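Local coordinates for protein putative D-lactate dehydrogenase (Chlamydomonas reinhardtii, PDB 4ZGS) that probably reduces pyruvate to D-lactate with an NAD cofactor, as an algal member of the D-isomer specific 2-hydroxyacid dehydrogenase family, at residues V139-V144 and A194-G199; E227-S232 and I254-K259; V235-P240 and G270-A275; V261-V266 and G287-D292. All blocks are in the same frame, centred on the assembly; numbering follows the deposited sequence.

How the interactions relate
All four interactions lie in the Rossmann-type NAD-binding half of the chain. Interaction 1 comes first in sequence, pairing helices 136-151 and 188-200 beside the parallel sheet; its centre is about 14 Å from that of interaction 4 and 17 Å from that of interaction 3, and Ala143 packs against both. Interactions 3 and 4 have centres about 9 Å apart and use the neighbouring strands 234-237 and 261-265; their segments alternate along the chain, and both reach NAD at the ends of these strands. Interaction 2, its centre about 14 Å from each of theirs, alternates with interaction 3, closes before interaction 4 opens and lies at the other end of these strands, away from the cofactor.

Interaction 1. Residues V139-V144 and A194-G199; sequences VAEHAV and ARILKG
Glu141 brings a flat group, its carboxylate, to the border of this contact, but the methylene beneath it does the touching: Glu141 CG lies 3.6 Å from Ile196 CD1, and the two side chains cross at about a right angle. The chain runs on extended, and its carboxylate OE1 accepts a hydrogen bond from the backbone N of Met176 of the second subunit. A second flat group, the guanidinium of Arg195, stands nearby, with NH1 4.9 Å from Glu141 OE2, opposite charges not in contact. Arg195 NE bonds to Gln192, and NH2 to the carbonyl of Ile200 of the second subunit.

Ile196 is the central side chain. Its CG1 is anti to the carbonyl carbon (chi1 -65°), which carries CD1 across to Ala140 CB at 3.8 Å and leaves CG2 for Val144. There Ile196 CG2 meets Val144 CG2 at 3.7 Å and also touches Val144 CG1. Leu197 adds its CG, 4.2 Å from Val144 CG2, passing it in the opposite direction. Cutting Ile196 back to an alanine would probably leave Ala140 CB and the Val144 methyls without their mate across this contact and open a gap.

The segments 139-144 and 194-199 cross at -43°, their axes 9.8 Å apart at the closest. Helix 188-200 begins at Ala188 and Ile189, whose amides bind NAD in a Rossmann-type arrangement, and the side chain of Ala140 is about 5 Å from that of Ile189. Buried hydrocarbon thus holds the helix pair, while Glu141 OE1 and Arg195 NH2 reach the second subunit and NE stays with Gln192.

Interaction 2. Residues E227-S232 and I254-K259; sequences ELLAMS and IQKMKK
Leu229 and Ala230, in the last turn of helix 225-231, lie against a type I beta turn from Ile254 to Met257 and Lys258, which follows it, at the rim of the Rossmann-type domain where the chain leads into strand 261-265.

Backbone contacts are the most intimate. Leu229 O receives the CA-H of Met257 at 3.1 Å, with an angle of 154° at the hydrogen. In return, Ala230 CA approaches Lys256 O at 3.5 Å, so the helix end and the turn exchange CA-H...O contacts in both directions. The turn itself is closed by the bond from Met257 N to Ile254 O. Gln285 supplies one further link, its NE2 bonding to the carbonyls of Ile254 and Met257.

Apolar packing lies on the inner side. Leu229 CB is 4.0 Å from Met257 CG, and Leu229 CD2 also reaches that methylene. In both residues CG is anti to the carbonyl carbon, and the methionine then bends at chi3 (81°), carrying its end to Val235 of strand 234-237 beneath.

Charged ends are taken up outside the two segments. Lys256 runs past Leu229 to a salt bridge with Asp226, and Lys258 reaches Asp233 in another.

Contacts of the lysine stem with carbonyl oxygens complete the junction. Lys258 CD lies near Met231 O, while its CB touches two carbonyl oxygens at and just past the helix end, 3.5 Å from Ser232 O and 3.6 Å from Ala230 O.

Interaction 3. Residues V235-P240 and G270-A275; sequences VTLHCP and GLIDSA. With NAD (nicotinamide-adenine-dinucleotide), chain I.
Leu271 meets the end of strand 234-237 with most of its side chain. Its CB is 3.9 Å from Leu237 CD1, while Leu271 CD1 comes back to Leu237 CB, so the two leucines slide past each other in opposite directions. Beyond them the fork of Leu271 reaches the loop that continues the strand: CD1 lies 3.7 Å from Cys239 O, and CD2 lies 3.9 Å from Cys239 SG and also touches Pro240 O. The thiol is there because SG takes the crowded position between the backbone N and the carbonyl carbon (chi1 49°), turned toward the leucine.

This is the C-terminal edge of a parallel Rossmann-type sheet, where the loops after the strands hold the dinucleotide. Cys239 CB sits 3.6 Å from N3A of the adenine of NAD, and Pro240 CG lies 3.8 Å from C8A of the same base, so the residues that meet Leu271 also border the cofactor; Pro240 O bonds to Thr245 OG1. A glycine in place of Pro240 removes the ring, and would probably leave C8A of the adenine without that contact and the loop freer to turn.

Ile272 follows, pointing less directly at the strand but bringing CG1 to 4.0 Å from Leu237 CD1, where the two side chains cross obliquely. Leu237 CD1 thus touches both Leu271 CB and Ile272 CG1, and both of those residues also pack on Asn265 of the neighbouring strand.

Interaction 4. Residues V261-V266 and G287-D292; sequences VMLINV and GALGLD. With NAD (nicotinamide-adenine-dinucleotide), chain I.
Val261 O opens a ladder of backbone bonds between two parallel strands, taking Gly287 N at 2.8 Å and, weakly, Ala288 N at 3.3 Å. Ala288 O then accepts from Leu263 N at 3.0 Å, Leu263 O from Gly290 N at 3.0 Å, and Gly290 O from Asn265 N at 2.9 Å. Asn265 O closes the series on Asp292 N. The outward-facing N and O of Ile264 are satisfied by Val235 and Leu237 of strand 234-237, Met262 bonds to Asp233 and Val235, and Leu289, on the far side, bonds to Gln329.

The polar side chains find partners beyond the pair. Asn265 CG is anti to the backbone N (chi1 -175°), which carries the amide to Ser267 and Arg268: OD1 accepts from Ser267 N and ND2 donates to Arg268 O, while Asn265 CB rests 3.7 Å from Leu291 CD2. Asp292 OD1 bonds to Thr333 OG1 and Thr336 N, and OD2 to Ala337 N. Asp292 and Val266 both line the NAD pocket. Ile264 lays CD1 over Gly290, 3.7 Å from its CA, where a beta carbon on Gly290 would clash with Ile264 CD1.

These strands bracket helix 277-283 in a beta-alpha-beta unit. Strand 234-237 flanks 261-265, and 330-332 flanks 286-291. Ile264 packs on helix 136-151 on one face, with Met262 and Ala288 on its side, while Leu263 and Leu289 lie side by side on the other.

Interaction 1. Residues V139-V144 and A194-G199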
# COMPACT_ATOMS: atom_id res chain seq x y z
N VAL A 139 10.89 -24.47 2.35
CA VAL A 139 9.90 -24.22 3.39
C VAL A 139 10.58 -23.69 4.64
O VAL A 139 10.21 -22.64 5.17
CB VAL A 139 9.05 -25.51 3.66
CG1 VAL A 139 8.05 -25.30 4.76
CG2 VAL A 139 8.36 -25.97 2.39
N ALA A 140 11.65 -24.36 5.07
CA ALA A 140 12.38 -23.94 6.28
C ALA A 140 12.95 -22.54 6.09
O ALA A 140 12.89 -21.75 6.99
CB ALA A 140 13.50 -24.91 6.62
N GLU A 141 13.52 -22.24 4.94
CA GLU A 141 14.01 -20.89 4.71
C GLU A 141 12.84 -19.87 4.72
O GLU A 141 13.06 -18.69 4.93
CB GLU A 141 14.79 -20.82 3.40
CG GLU A 141 16.08 -21.65 3.44
CD GLU A 141 16.89 -21.60 2.16
OE1 GLU A 141 16.49 -20.90 1.20
OE2 GLU A 141 17.95 -22.25 2.12
N HIS A 142 11.61 -20.30 4.45
CA HIS A 142 10.54 -19.32 4.42
C HIS A 142 10.13 -18.87 5.82
O HIS A 142 9.93 -17.68 6.06
CB HIS A 142 9.33 -19.86 3.67
CG HIS A 142 8.30 -18.82 3.39
ND1 HIS A 142 8.46 -17.91 2.36
CD2 HIS A 142 7.09 -18.57 3.94
CE1 HIS A 142 7.40 -17.12 2.32
NE2 HIS A 142 6.56 -17.50 3.27
N ALA A 143 10.01 -19.83 6.73
CA ALA A 143 9.77 -19.51 8.13
C ALA A 143 10.87 -18.60 8.70
O ALA A 143 10.60 -17.67 9.48
CB ALA A 143 9.67 -20.78 8.93
N VAL A 144 12.11 -18.88 8.30
CA VAL A 144 13.23 -18.10 8.78
C VAL A 144 13.09 -16.69 8.18
O VAL A 144 13.45 -15.69 8.80
CB VAL A 144 14.60 -18.76 8.42
CG1 VAL A 144 15.75 -17.91 8.91
CG2 VAL A 144 14.70 -20.11 9.07
N ALA A 194 15.75 -26.14 12.14
CA ALA A 194 16.75 -26.30 13.21
C ALA A 194 18.18 -26.06 12.71
O ALA A 194 18.93 -25.32 13.35
CB ALA A 194 16.64 -27.66 13.81
N ARG A 195 18.56 -26.64 11.57
CA ARG A 195 19.90 -26.44 11.02
C ARG A 195 20.16 -24.95 10.76
O ARG A 195 21.17 -24.41 11.21
CB ARG A 195 20.11 -27.21 9.71
CG ARG A 195 21.49 -26.96 9.09
CD ARG A 195 21.67 -27.59 7.70
NE ARG A 195 20.69 -27.09 6.72
CZ ARG A 195 20.76 -25.89 6.14
NH1 ARG A 195 19.83 -25.50 5.27
NH2 ARG A 195 21.75 -25.05 6.46
N ILE A 196 19.25 -24.30 10.04
CA ILE A 196 19.38 -22.87 9.69
C ILE A 196 19.43 -21.97 10.93
O ILE A 196 20.28 -21.06 11.05
CB ILE A 196 18.21 -22.39 8.79
CG1 ILE A 196 18.22 -23.07 7.42
CG2 ILE A 196 18.30 -20.91 8.57
CD1 ILE A 196 16.83 -23.01 6.68
N LEU A 197 18.51 -22.21 11.87
CA LEU A 197 18.41 -21.31 13.02
C LEU A 197 19.61 -21.47 13.97
O LEU A 197 20.09 -20.48 14.54
CB LEU A 197 17.06 -21.53 13.73
CG LEU A 197 15.83 -20.92 12.99
CD1 LEU A 197 14.50 -21.54 13.40
CD2 LEU A 197 15.77 -19.41 13.21
N LYS A 198 20.14 -22.69 14.10
CA LYS A 198 21.38 -22.93 14.87
C LYS A 198 22.52 -22.20 14.16
O LYS A 198 23.38 -21.60 14.78
CB LYS A 198 21.68 -24.44 14.97
CG LYS A 198 22.89 -24.82 15.79
CD LYS A 198 22.60 -24.57 17.24
CE LYS A 198 23.59 -25.25 18.17
NZ LYS A 198 22.99 -25.27 19.55
N GLY A 199 22.49 -22.24 12.84
CA GLY A 199 23.52 -21.61 12.03
C GLY A 199 23.52 -20.11 12.19
O GLY A 199 24.55 -19.49 12.09

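Interaction 2. Residues E227-S232 and I254-K259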
# COMPACT_ATOMS: atom_id res chain seq x y z
N GLU A 227 8.02 -27.46 28.02
CA GLU A 227 9.35 -26.88 28.30
C GLU A 227 9.81 -25.93 27.21
O GLU A 227 10.36 -24.85 27.49
CB GLU A 227 10.41 -27.99 28.46
CG GLU A 227 10.25 -28.88 29.68
CD GLU A 227 11.22 -30.06 29.68
OE1 GLU A 227 11.43 -30.66 28.61
OE2 GLU A 227 11.76 -30.40 30.76
N LEU A 228 9.62 -26.35 25.96
CA LEU A 228 9.97 -25.53 24.82
C LEU A 228 9.13 -24.25 24.78
O LEU A 228 9.66 -23.14 24.56
CB LEU A 228 9.80 -26.34 23.54
CG LEU A 228 10.01 -25.61 22.21
CD1 LEU A 228 10.47 -26.60 21.16
CD2 LEU A 228 8.68 -24.92 21.81
N LEU A 229 7.82 -24.40 25.03
CA LEU A 229 6.91 -23.24 24.98
C LEU A 229 7.23 -22.23 26.05
O LEU A 229 7.06 -21.03 25.86
CB LEU A 229 5.45 -23.67 25.14
CG LEU A 229 4.86 -24.53 24.04
CD1 LEU A 229 3.46 -24.95 24.46
CD2 LEU A 229 4.86 -23.76 22.72
N ALA A 230 7.67 -22.73 27.19
CA ALA A 230 7.93 -21.88 28.32
C ALA A 230 9.19 -21.07 28.11
O ALA A 230 9.27 -19.94 28.57
CB ALA A 230 8.03 -22.70 29.58
N MET A 231 10.18 -21.67 27.46
CA MET A 231 11.48 -21.01 27.33
C MET A 231 11.69 -20.21 26.05
O MET A 231 12.66 -19.47 25.95
CB MET A 231 12.58 -22.05 27.43
CG MET A 231 12.65 -23.03 26.26
SD MET A 231 14.11 -24.12 26.38
CE MET A 231 13.49 -25.58 25.55
N SER A 232 10.80 -20.35 25.07
CA SER A 232 11.13 -19.86 23.73
C SER A 232 10.79 -18.40 23.45
O SER A 232 9.70 -17.92 23.76
CB SER A 232 10.48 -20.76 22.69
OG SER A 232 10.91 -22.11 22.87
N ILE A 254 -1.23 -21.11 24.99
CA ILE A 254 -0.62 -19.82 24.75
C ILE A 254 -0.19 -19.14 26.05
O ILE A 254 0.84 -18.47 26.08
CB ILE A 254 -1.56 -18.90 23.96
CG1 ILE A 254 -1.53 -19.31 22.47
CG2 ILE A 254 -1.11 -17.48 24.09
CD1 ILE A 254 -2.49 -18.57 21.59
N GLN A 255 -0.93 -19.35 27.14
CA GLN A 255 -0.55 -18.75 28.42
C GLN A 255 0.65 -19.45 29.04
O GLN A 255 1.20 -18.95 30.01
CB GLN A 255 -1.73 -18.72 29.40
CG GLN A 255 -2.87 -17.82 28.93
CD GLN A 255 -2.40 -16.40 28.55
OE1 GLN A 255 -1.64 -15.77 29.29
NE2 GLN A 255 -2.85 -15.92 27.39
N LYS A 256 1.02 -20.62 28.51
CA LYS A 256 2.23 -21.32 28.94
C LYS A 256 3.48 -20.77 28.25
O LYS A 256 4.59 -21.05 28.68
CB LYS A 256 2.14 -22.82 28.68
CG LYS A 256 1.14 -23.56 29.54
CD LYS A 256 1.25 -25.06 29.35
CE LYS A 256 0.94 -25.43 27.91
NZ LYS A 256 0.88 -26.91 27.71
N MET A 257 3.29 -20.01 27.18
CA MET A 257 4.43 -19.47 26.45
C MET A 257 5.05 -18.29 27.17
O MET A 257 4.56 -17.85 28.20
CB MET A 257 4.02 -19.07 25.05
CG MET A 257 3.55 -20.23 24.23
SD MET A 257 2.81 -19.73 22.65
CE MET A 257 4.28 -19.46 21.68
N LYS A 258 6.14 -17.79 26.59
CA LYS A 258 6.90 -16.68 27.14
C LYS A 258 6.42 -15.35 26.57
O LYS A 258 6.32 -15.19 25.34
CB LYS A 258 8.38 -16.89 26.86
CG LYS A 258 9.29 -15.94 27.58
CD LYS A 258 10.77 -16.28 27.35
CE LYS A 258 11.52 -15.01 27.06
NZ LYS A 258 12.95 -15.24 26.83
N LYS A 259 6.12 -14.39 27.45
CA LYS A 259 5.55 -13.13 27.03
C LYS A 259 6.38 -12.44 25.97
O LYS A 259 7.54 -12.13 26.18
CB LYS A 259 5.36 -12.19 28.22
CG LYS A 259 4.76 -10.83 27.81
CD LYS A 259 4.08 -10.12 28.98
CE LYS A 259 3.32 -8.86 28.54
NZ LYS A 259 2.71 -8.24 29.75

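Interaction 3. Residues V235-P240 and G270-A275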
# COMPACT_ATOMS: atom_id res chain seq x y z
N VAL A 235 8.96 -19.64 18.50
CA VAL A 235 8.41 -20.96 18.26
C VAL A 235 8.02 -21.08 16.80
O VAL A 235 7.31 -20.23 16.26
CB VAL A 235 7.20 -21.23 19.13
CG1 VAL A 235 6.57 -22.54 18.75
CG2 VAL A 235 7.63 -21.26 20.59
N THR A 236 8.51 -22.14 16.15
CA THR A 236 8.18 -22.37 14.74
C THR A 236 7.59 -23.76 14.55
O THR A 236 8.21 -24.76 14.90
CB THR A 236 9.40 -22.19 13.84
OG1 THR A 236 9.05 -22.57 12.51
CG2 THR A 236 10.55 -23.10 14.29
N LEU A 237 6.38 -23.82 14.01
CA LEU A 237 5.66 -25.08 13.93
C LEU A 237 5.99 -25.80 12.65
O LEU A 237 5.82 -25.22 11.57
CB LEU A 237 4.16 -24.85 14.03
CG LEU A 237 3.68 -23.98 15.18
CD1 LEU A 237 2.13 -23.87 15.20
CD2 LEU A 237 4.23 -24.54 16.49
N HIS A 238 6.60 -26.97 12.74
CA HIS A 238 6.74 -27.83 11.56
C HIS A 238 6.07 -29.22 11.58
O HIS A 238 6.20 -29.98 10.63
CB HIS A 238 8.21 -27.92 11.24
CG HIS A 238 8.79 -26.57 10.94
ND1 HIS A 238 8.71 -25.99 9.69
CD2 HIS A 238 9.34 -25.64 11.75
CE1 HIS A 238 9.25 -24.78 9.74
NE2 HIS A 238 9.64 -24.54 10.98
N CYS A 239 5.34 -29.55 12.64
CA CYS A 239 4.70 -30.86 12.70
C CYS A 239 3.53 -30.97 11.72
O CYS A 239 2.93 -29.95 11.33
CB CYS A 239 4.22 -31.17 14.13
SG CYS A 239 3.22 -29.85 14.93
N PRO A 240 3.20 -32.20 11.32
CA PRO A 240 2.02 -32.46 10.48
C PRO A 240 0.77 -32.24 11.30
O PRO A 240 0.85 -32.16 12.53
CB PRO A 240 2.18 -33.93 10.09
CG PRO A 240 2.95 -34.52 11.24
CD PRO A 240 3.91 -33.44 11.68
N GLY A 270 -4.53 -25.75 10.84
CA GLY A 270 -5.14 -26.48 11.93
C GLY A 270 -4.32 -26.54 13.21
O GLY A 270 -4.84 -26.93 14.26
N LEU A 271 -3.02 -26.22 13.15
CA LEU A 271 -2.18 -26.27 14.34
C LEU A 271 -2.49 -25.15 15.32
O LEU A 271 -2.12 -25.22 16.49
CB LEU A 271 -0.70 -26.20 13.97
CG LEU A 271 -0.20 -27.29 13.03
CD1 LEU A 271 1.22 -27.00 12.64
CD2 LEU A 271 -0.31 -28.63 13.72
N ILE A 272 -3.14 -24.10 14.81
CA ILE A 272 -3.45 -22.91 15.59
C ILE A 272 -4.93 -22.65 15.67
O ILE A 272 -5.64 -22.75 14.67
CB ILE A 272 -2.82 -21.65 14.98
CG1 ILE A 272 -1.30 -21.75 14.94
CG2 ILE A 272 -3.26 -20.42 15.74
CD1 ILE A 272 -0.67 -20.53 14.31
N ASP A 273 -5.43 -22.32 16.86
CA ASP A 273 -6.83 -21.92 16.97
C ASP A 273 -6.89 -20.41 16.83
O ASP A 273 -6.57 -19.68 17.76
CB ASP A 273 -7.41 -22.39 18.30
CG ASP A 273 -8.77 -21.78 18.60
OD1 ASP A 273 -9.46 -21.25 17.69
OD2 ASP A 273 -9.16 -21.84 19.79
N SER A 274 -7.35 -19.96 15.68
CA SER A 274 -7.23 -18.57 15.29
C SER A 274 -8.00 -17.65 16.22
O SER A 274 -7.61 -16.52 16.46
CB SER A 274 -7.73 -18.38 13.86
OG SER A 274 -7.11 -19.32 13.01
N ALA A 275 -9.12 -18.12 16.74
CA ALA A 275 -9.87 -17.30 17.68
C ALA A 275 -8.98 -16.84 18.85
O ALA A 275 -9.05 -15.69 19.29
CB ALA A 275 -11.11 -18.05 18.19
PA NAD I . 7.99 -34.95 7.93
O1A NAD I . 7.35 -36.27 8.07
O2A NAD I . 9.40 -35.38 7.70
O5B NAD I . 7.84 -34.06 9.26
C5B NAD I . 6.82 -34.30 10.22
C4B NAD I . 7.40 -34.67 11.55
O4B NAD I . 6.47 -34.30 12.66
C3B NAD I . 7.65 -36.13 11.66
O3B NAD I . 9.02 -36.40 12.07
C2B NAD I . 6.74 -36.63 12.68
O2B NAD I . 7.37 -37.73 13.40
C1B NAD I . 6.49 -35.48 13.58
N9A NAD I . 5.33 -35.61 14.36
C8A NAD I . 4.29 -36.57 14.21
N7A NAD I . 3.31 -36.38 15.21
C5A NAD I . 3.75 -35.32 15.98
C6A NAD I . 3.27 -34.62 17.13
N6A NAD I . 2.04 -34.98 17.75
N1A NAD I . 3.95 -33.67 17.59
C2A NAD I . 5.02 -33.25 17.17
N3A NAD I . 5.61 -33.76 16.14
C4A NAD I . 5.04 -34.84 15.45
O3 NAD I . 7.44 -34.15 6.65
PN NAD I . 7.96 -32.71 6.19
O1N NAD I . 8.62 -32.75 4.86
O2N NAD I . 9.06 -32.23 7.06
O5D NAD I . 6.75 -31.67 6.21
C5D NAD I . 5.50 -31.94 5.55
C4D NAD I . 4.62 -30.81 5.92
O4D NAD I . 4.99 -29.60 5.16
C3D NAD I . 3.21 -31.04 5.57
O3D NAD I . 2.56 -31.89 6.55
C2D NAD I . 2.66 -29.69 5.59
O2D NAD I . 2.28 -29.37 6.95
C1D NAD I . 3.76 -28.78 5.15
N1N NAD I . 3.49 -28.25 3.87
C2N NAD I . 3.64 -26.87 3.64
C3N NAD I . 3.36 -26.33 2.38
C7N NAD I . 3.52 -24.83 2.13
O7N NAD I . 3.27 -24.03 3.02
N7N NAD I . 3.93 -24.36 0.86
C4N NAD I . 2.93 -27.18 1.34
C5N NAD I . 2.77 -28.56 1.58
C6N NAD I . 3.05 -29.09 2.83

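Interaction 4. Residues V261-V266 and G287-D292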
# COMPACT_ATOMS: atom_id res chain seq x y z
N VAL A 261 6.53 -13.72 22.87
CA VAL A 261 6.97 -14.77 21.95
C VAL A 261 6.54 -14.49 20.53
O VAL A 261 5.46 -14.00 20.29
CB VAL A 261 6.39 -16.14 22.32
CG1 VAL A 261 4.87 -16.13 22.19
CG2 VAL A 261 6.95 -17.16 21.36
N MET A 262 7.43 -14.79 19.59
CA MET A 262 7.13 -14.76 18.15
C MET A 262 6.74 -16.16 17.72
O MET A 262 7.53 -17.10 17.89
CB MET A 262 8.35 -14.28 17.34
CG MET A 262 8.23 -14.44 15.83
SD MET A 262 9.65 -13.63 15.02
CE MET A 262 9.56 -11.99 15.73
N LEU A 263 5.55 -16.32 17.16
CA LEU A 263 5.07 -17.63 16.71
C LEU A 263 5.09 -17.67 15.20
O LEU A 263 4.62 -16.76 14.56
CB LEU A 263 3.66 -17.89 17.22
CG LEU A 263 2.93 -19.12 16.71
CD1 LEU A 263 3.79 -20.33 17.02
CD2 LEU A 263 1.59 -19.21 17.42
N ILE A 264 5.69 -18.72 14.63
CA ILE A 264 5.78 -18.88 13.18
C ILE A 264 5.13 -20.16 12.76
O ILE A 264 5.46 -21.23 13.25
CB ILE A 264 7.21 -18.91 12.70
CG1 ILE A 264 7.91 -17.62 13.11
CG2 ILE A 264 7.23 -19.08 11.20
CD1 ILE A 264 7.30 -16.41 12.52
N ASN A 265 4.17 -20.06 11.85
CA ASN A 265 3.56 -21.27 11.37
C ASN A 265 3.49 -21.33 9.84
O ASN A 265 2.71 -20.61 9.23
CB ASN A 265 2.18 -21.39 11.98
CG ASN A 265 1.51 -22.67 11.64
OD1 ASN A 265 2.17 -23.63 11.22
ND2 ASN A 265 0.19 -22.69 11.75
N VAL A 266 4.34 -22.16 9.25
CA VAL A 266 4.33 -22.49 7.83
C VAL A 266 3.84 -23.91 7.57
O VAL A 266 3.98 -24.38 6.44
CB VAL A 266 5.71 -22.29 7.17
CG1 VAL A 266 6.15 -20.84 7.34
CG2 VAL A 266 6.76 -23.25 7.75
N GLY A 287 3.82 -11.83 20.95
CA GLY A 287 4.41 -10.59 20.48
C GLY A 287 4.43 -10.45 18.97
O GLY A 287 4.43 -9.35 18.46
N ALA A 288 4.46 -11.56 18.25
CA ALA A 288 4.48 -11.45 16.80
C ALA A 288 4.01 -12.74 16.15
O ALA A 288 4.01 -13.81 16.75
CB ALA A 288 5.86 -11.06 16.30
N LEU A 289 3.52 -12.62 14.93
CA LEU A 289 3.00 -13.79 14.28
C LEU A 289 3.38 -13.74 12.82
O LEU A 289 3.02 -12.76 12.15
CB LEU A 289 1.48 -13.84 14.46
CG LEU A 289 0.68 -15.07 14.05
CD1 LEU A 289 0.83 -16.21 15.06
CD2 LEU A 289 -0.81 -14.70 13.82
N GLY A 290 4.16 -14.71 12.35
CA GLY A 290 4.24 -14.97 10.92
C GLY A 290 3.50 -16.26 10.60
O GLY A 290 3.68 -17.25 11.30
N LEU A 291 2.77 -16.26 9.49
CA LEU A 291 1.92 -17.36 9.01
C LEU A 291 2.06 -17.44 7.51
O LEU A 291 2.11 -16.40 6.85
CB LEU A 291 0.44 -17.17 9.34
CG LEU A 291 0.03 -16.96 10.78
CD1 LEU A 291 -1.49 -16.78 10.80
CD2 LEU A 291 0.48 -18.15 11.61
N ASP A 292 2.25 -18.64 7.00
CA ASP A 292 2.09 -18.96 5.59
C ASP A 292 0.75 -19.69 5.41
O ASP A 292 0.37 -20.03 4.30
CB ASP A 292 3.25 -19.83 5.10
CG ASP A 292 3.30 -19.93 3.58
OD1 ASP A 292 3.24 -18.84 2.97
OD2 ASP A 292 3.40 -21.08 3.01
PA NAD I . 7.99 -34.95 7.93
O1A NAD I . 7.35 -36.27 8.07
O2A NAD I . 9.40 -35.38 7.70
O5B NAD I . 7.84 -34.06 9.26
C5B NAD I . 6.82 -34.30 10.22
C4B NAD I . 7.40 -34.67 11.55
O4B NAD I . 6.47 -34.30 12.66
C3B NAD I . 7.65 -36.13 11.66
O3B NAD I . 9.02 -36.40 12.07
C2B NAD I . 6.74 -36.63 12.68
O2B NAD I . 7.37 -37.73 13.40
C1B NAD I . 6.49 -35.48 13.58
N9A NAD I . 5.33 -35.61 14.36
C8A NAD I . 4.29 -36.57 14.21
N7A NAD I . 3.31 -36.38 15.21
C5A NAD I . 3.75 -35.32 15.98
C6A NAD I . 3.27 -34.62 17.13
N6A NAD I . 2.04 -34.98 17.75
N1A NAD I . 3.95 -33.67 17.59
C2A NAD I . 5.02 -33.25 17.17
N3A NAD I . 5.61 -33.76 16.14
C4A NAD I . 5.04 -34.84 15.45
O3 NAD I . 7.44 -34.15 6.65
PN NAD I . 7.96 -32.71 6.19
O1N NAD I . 8.62 -32.75 4.86
O2N NAD I . 9.06 -32.23 7.06
O5D NAD I . 6.75 -31.67 6.21
C5D NAD I . 5.50 -31.94 5.55
C4D NAD I . 4.62 -30.81 5.92
O4D NAD I . 4.99 -29.60 5.16
C3D NAD I . 3.21 -31.04 5.57
O3D NAD I . 2.56 -31.89 6.55
C2D NAD I . 2.66 -29.69 5.59
O2D NAD I . 2.28 -29.37 6.95
C1D NAD I . 3.76 -28.78 5.15
N1N NAD I . 3.49 -28.25 3.87
C2N NAD I . 3.64 -26.87 3.64
C3N NAD I . 3.36 -26.33 2.38
C7N NAD I . 3.52 -24.83 2.13
O7N NAD I . 3.27 -24.03 3.02
N7N NAD I . 3.93 -24.36 0.86
C4N NAD I . 2.93 -27.18 1.34
C5N NAD I . 2.77 -28.56 1.58
C6N NAD I . 3.05 -29.09 2.83